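PDB 1TE5: glutamine amidotransferase type-2 domain-containing protein from Pseudomonas aeruginosa PAO1, which is of unknown function but is predicted to be a class-II glutamine amidotransferase, which would release ammonia from glutamine for transfer to an acceptor. Local coordinates for residues A[101-111]-A[168-179]. Residues are numbered along the deposited sequence; the frame is centred on the assembly and turned at random.
Sequences RYWTFAHNGQL and GVFNALISDGDW
Trp103 and Trp179 meet edge to face where two antiparallel strands, 101-108 and 171-175, pair inside a beta sheet of this Ntn-type fold. Strand 94-98 lies beside 101-108, and 180-183 beside 171-175. The edge of Trp179 points at the face of the Trp103 six-membered ring, with planes at 83° and CH2 to CH2 at 3.7 Å. The same Trp103 ring takes a CH-pi contact from Asp176 CB, over its five-membered part. Ile174 CG2 approaches Trp103 CE3 obliquely at 3.5 Å. Helices 128-143 and 150-165 cover the face that carries Phe105, His107, Ala172 and Ile174.

Further along, Phe105 lies beside Ile174, both pointing the same way, and Ile174 CG1 meets the ring edge. With CG anti to the backbone N (chi1 179°), the Phe105 ring reaches along the strand pair, and its CZ lies 3.6 Å from Phe170 CZ. Phe170 CD1 sits over one face of the His107 imidazole. His107 ND1 is hydrogen-bonded to Ser129 OG.

The other face of the sheet carries Thr104, Ala106, Leu173 and Asn171, and packs on strands 4-9 and 73-80. Asn108 O accepts from both Asn171 N and Asn171 ND2; N lies in the carbonyl plane and ND2 comes from above it. Asn171 OD1 accepts hydrogen bonds from Ser185 N and Ser186 N.

At the opposite end, Arg101 NH1 makes a salt bridge to Asp178 OD2 at 3.1 Å, whose hydrogen bond is weak. Asp178 N in turn donates to Asp176 OD1 at 2.7 Å, closing an Asx turn. The His107 NE2 to Val169 O bond is nearly straight, at 3.1 Å and 172°: NE2 meets a lone pair of Val169 O, and that oxygen lies in the plane of the ring.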
loop_
_atom_site.group_PDB
_atom_site.type_symbol
_atom_site.label_atom_id
_atom_site.label_comp_id
_atom_site.label_asym_id
_atom_site.label_seq_id
_atom_site.Cartn_x
_atom_site.Cartn_y
_atom_site.Cartn_z
ATOM N N ARG A 101 0.428 10.618 9.318
ATOM C CA ARG A 101 0.566 10.903 7.891
ATOM C C ARG A 101 1.341 9.737 7.263
ATOM O O ARG A 101 2.228 9.173 7.897
ATOM C CB ARG A 101 1.364 12.195 7.657
ATOM C CG ARG A 101 0.940 13.414 8.459
ATOM C CD ARG A 101 -0.516 13.806 8.239
ATOM N NE ARG A 101 -0.825 14.089 6.842
ATOM C CZ ARG A 101 -1.315 15.243 6.401
ATOM N NH1 ARG A 101 -1.567 15.393 5.107
ATOM N NH2 ARG A 101 -1.541 16.250 7.247
ATOM N N TYR A 102 0.978 9.327 6.050
ATOM C CA TYR A 102 1.724 8.247 5.402
ATOM C C TYR A 102 2.922 8.868 4.704
ATOM O O TYR A 102 2.774 9.807 3.937
ATOM C CB TYR A 102 0.855 7.485 4.391
ATOM C CG TYR A 102 -0.186 6.568 5.010
ATOM C CD1 TYR A 102 -1.548 6.762 4.765
ATOM C CD2 TYR A 102 0.183 5.505 5.852
ATOM C CE1 TYR A 102 -2.508 5.941 5.339
ATOM C CE2 TYR A 102 -0.781 4.680 6.435
ATOM C CZ TYR A 102 -2.116 4.906 6.171
ATOM O OH TYR A 102 -3.076 4.118 6.762
ATOM N N TRP A 103 4.115 8.403 5.030
ATOM C CA TRP A 103 5.305 8.939 4.392
ATOM C C TRP A 103 5.701 8.040 3.240
ATOM O O TRP A 103 5.661 6.816 3.373
ATOM C CB TRP A 103 6.464 9.047 5.387
ATOM C CG TRP A 103 6.414 10.275 6.229
ATOM C CD1 TRP A 103 5.352 10.726 6.964
ATOM C CD2 TRP A 103 7.478 11.210 6.449
ATOM N NE1 TRP A 103 5.693 11.881 7.631
ATOM C CE2 TRP A 103 6.990 12.200 7.330
ATOM C CE3 TRP A 103 8.799 11.303 5.992
ATOM C CZ2 TRP A 103 7.777 13.266 7.766
ATOM C CZ3 TRP A 103 9.582 12.366 6.428
ATOM C CH2 TRP A 103 9.064 13.332 7.305
ATOM N N THR A 104 6.137 8.639 2.138
ATOM C CA THR A 104 6.548 7.888 0.952
ATOM C C THR A 104 8.009 8.232 0.638
ATOM O O THR A 104 8.405 9.395 0.707
ATOM C CB THR A 104 5.614 8.201 -0.252
ATOM O OG1 THR A 104 4.295 7.692 0.007
ATOM C CG2 THR A 104 6.131 7.546 -1.515
ATOM N N PHE A 105 8.812 7.222 0.318
ATOM C CA PHE A 105 10.230 7.416 0.043
ATOM C C PHE A 105 10.730 6.660 -1.195
ATOM O O PHE A 105 10.421 5.485 -1.399
ATOM C CB PHE A 105 11.004 6.966 1.283
ATOM C CG PHE A 105 12.503 7.072 1.173
ATOM C CD1 PHE A 105 13.168 8.214 1.589
ATOM C CD2 PHE A 105 13.260 5.984 0.744
ATOM C CE1 PHE A 105 14.564 8.269 1.589
ATOM C CE2 PHE A 105 14.658 6.034 0.739
ATOM C CZ PHE A 105 15.305 7.178 1.163
ATOM N N ALA A 106 11.504 7.345 -2.026
ATOM C CA ALA A 106 12.079 6.737 -3.213
ATOM C C ALA A 106 13.530 7.196 -3.289
ATOM O O ALA A 106 13.816 8.389 -3.181
ATOM C CB ALA A 106 11.312 7.154 -4.450
ATOM N N HIS A 107 14.441 6.240 -3.447
ATOM C CA HIS A 107 15.867 6.534 -3.511
ATOM C C HIS A 107 16.562 5.915 -4.729
ATOM O O HIS A 107 16.351 4.747 -5.067
ATOM C CB HIS A 107 16.498 6.019 -2.222
ATOM C CG HIS A 107 17.988 5.864 -2.315
ATOM N ND1 HIS A 107 18.661 4.755 -1.848
ATOM C CD2 HIS A 107 18.934 6.684 -2.833
ATOM C CE1 HIS A 107 19.955 4.902 -2.065
ATOM N NE2 HIS A 107 20.148 6.063 -2.664
ATOM N N ASN A 108 17.367 6.728 -5.398
ATOM C CA ASN A 108 18.128 6.290 -6.555
ATOM C C ASN A 108 19.595 6.467 -6.210
ATOM O O ASN A 108 20.016 7.554 -5.818
ATOM C CB ASN A 108 17.788 7.137 -7.778
ATOM C CG ASN A 108 18.681 6.827 -8.964
ATOM O OD1 ASN A 108 19.450 7.673 -9.425
ATOM N ND2 ASN A 108 18.595 5.594 -9.456
ATOM N N GLY A 109 20.365 5.391 -6.314
ATOM C CA GLY A 109 21.778 5.477 -5.999
ATOM C C GLY A 109 22.218 4.319 -5.130
ATOM O O GLY A 109 21.410 3.458 -4.783
ATOM N N GLN A 110 23.498 4.293 -4.781
ATOM C CA GLN A 110 24.036 3.214 -3.958
ATOM C C GLN A 110 24.812 3.741 -2.752
ATOM O O GLN A 110 25.565 4.712 -2.864
ATOM C CB GLN A 110 24.952 2.327 -4.800
ATOM C CG GLN A 110 24.326 1.820 -6.087
ATOM C CD GLN A 110 25.303 1.022 -6.921
ATOM O OE1 GLN A 110 26.512 1.257 -6.875
ATOM N NE2 GLN A 110 24.785 0.064 -7.686
ATOM N N LEU A 111 24.641 3.079 -1.610
ATOM C CA LEU A 111 25.318 3.468 -0.374
ATOM C C LEU A 111 26.296 2.393 0.086
ATOM O O LEU A 111 25.926 1.226 0.220
ATOM C CB LEU A 111 24.292 3.726 0.730
ATOM C CG LEU A 111 23.190 4.736 0.395
ATOM C CD1 LEU A 111 22.223 4.851 1.558
ATOM C CD2 LEU A 111 23.793 6.089 0.063
ATOM N N GLY A 168 27.790 7.514 -0.499
ATOM C CA GLY A 168 27.392 7.104 -1.835
ATOM C C GLY A 168 26.408 8.056 -2.492
ATOM O O GLY A 168 26.246 9.191 -2.044
ATOM N N VAL A 169 25.790 7.615 -3.589
ATOM C CA VAL A 169 24.808 8.426 -4.308
ATOM C C VAL A 169 23.479 8.397 -3.564
ATOM O O VAL A 169 22.943 7.320 -3.283
ATOM C CB VAL A 169 24.559 7.890 -5.744
ATOM C CG1 VAL A 169 23.466 8.712 -6.437
ATOM C CG2 VAL A 169 25.847 7.917 -6.558
ATOM N N PHE A 170 22.941 9.572 -3.253
ATOM C CA PHE A 170 21.668 9.629 -2.558
ATOM C C PHE A 170 20.676 10.631 -3.134
ATOM O O PHE A 170 20.531 11.739 -2.627
ATOM C CB PHE A 170 21.865 9.878 -1.062
ATOM C CG PHE A 170 20.629 9.607 -0.241
ATOM C CD1 PHE A 170 20.206 8.302 -0.007
ATOM C CD2 PHE A 170 19.879 10.656 0.286
ATOM C CE1 PHE A 170 19.058 8.045 0.735
ATOM C CE2 PHE A 170 18.734 10.410 1.026
ATOM C CZ PHE A 170 18.320 9.103 1.251
ATOM N N ASN A 171 20.025 10.244 -4.221
ATOM C CA ASN A 171 19.011 11.080 -4.840
ATOM C C ASN A 171 17.743 10.527 -4.203
ATOM O O ASN A 171 17.546 9.306 -4.187
ATOM C CB ASN A 171 18.992 10.868 -6.354
ATOM C CG ASN A 171 20.321 11.199 -7.000
ATOM O OD1 ASN A 171 20.729 12.356 -7.038
ATOM N ND2 ASN A 171 21.014 10.180 -7.497
ATOM N N ALA A 172 16.911 11.392 -3.633
ATOM C CA ALA A 172 15.706 10.908 -2.973
ATOM C C ALA A 172 14.492 11.805 -3.083
ATOM O O ALA A 172 14.604 13.000 -3.356
ATOM C CB ALA A 172 16.006 10.624 -1.510
ATOM N N LEU A 173 13.326 11.193 -2.923
ATOM C CA LEU A 173 12.052 11.896 -2.947
ATOM C C LEU A 173 11.315 11.426 -1.696
ATOM O O LEU A 173 11.226 10.221 -1.431
ATOM C CB LEU A 173 11.233 11.530 -4.188
ATOM C CG LEU A 173 11.842 11.717 -5.577
ATOM C CD1 LEU A 173 10.827 11.267 -6.607
ATOM C CD2 LEU A 173 12.257 13.167 -5.799
ATOM N N ILE A 174 10.839 12.378 -0.901
ATOM C CA ILE A 174 10.112 12.062 0.326
ATOM C C ILE A 174 8.859 12.929 0.391
ATOM O O ILE A 174 8.870 14.074 -0.049
ATOM C CB ILE A 174 10.995 12.306 1.563
ATOM C CG1 ILE A 174 12.305 11.531 1.415
ATOM C CG2 ILE A 174 10.258 11.869 2.816
ATOM C CD1 ILE A 174 13.373 11.934 2.382
ATOM N N SER A 175 7.795 12.391 0.973
ATOM C CA SER A 175 6.578 13.146 1.048
ATOM C C SER A 175 5.701 12.617 2.152
ATOM O O SER A 175 5.837 11.455 2.540
ATOM C CB SER A 175 5.832 13.055 -0.283
ATOM O OG SER A 175 4.555 13.661 -0.234
ATOM N N ASP A 176 4.931 13.496 2.762
ATOM C CA ASP A 176 3.963 13.045 3.752
ATOM C C ASP A 176 2.536 13.220 3.186
ATOM O O ASP A 176 1.542 13.145 3.917
ATOM C CB ASP A 176 4.117 13.923 5.002
ATOM C CG ASP A 176 3.466 15.303 4.933
ATOM O OD1 ASP A 176 3.260 15.837 3.823
ATOM O OD2 ASP A 176 3.171 15.867 6.012
ATOM N N GLY A 177 2.466 13.483 1.882
ATOM C CA GLY A 177 1.194 13.673 1.215
ATOM C C GLY A 177 0.891 15.134 0.965
ATOM O O GLY A 177 0.002 15.453 0.176
ATOM N N ASP A 178 1.559 16.015 1.709
ATOM C CA ASP A 178 1.389 17.462 1.564
ATOM C C ASP A 178 2.504 17.969 0.654
ATOM O O ASP A 178 2.286 18.327 -0.504
ATOM C CB ASP A 178 1.519 18.192 2.925
ATOM C CG ASP A 178 0.301 18.027 3.825
ATOM O OD1 ASP A 178 0.475 18.138 5.064
ATOM O OD2 ASP A 178 -0.814 17.823 3.308
ATOM N N TRP A 179 3.684 18.074 1.248
ATOM C CA TRP A 179 4.868 18.536 0.567
ATOM C C TRP A 179 5.635 17.372 -0.033
ATOM O O TRP A 179 5.458 16.219 0.361
ATOM C CB TRP A 179 5.767 19.286 1.552
ATOM C CG TRP A 179 5.886 18.599 2.881
ATOM C CD1 TRP A 179 5.151 18.854 4.004
ATOM C CD2 TRP A 179 6.750 17.498 3.205
ATOM N NE1 TRP A 179 5.502 17.975 5.005
ATOM C CE2 TRP A 179 6.479 17.133 4.538
ATOM C CE3 TRP A 179 7.716 16.779 2.493
ATOM C CZ2 TRP A 179 7.139 16.087 5.174
ATOM C CZ3 TRP A 179 8.369 15.737 3.124
ATOM C CH2 TRP A 179 8.077 15.399 4.450
HETATM O O HOH W 1 -0.648 10.940 4.600
#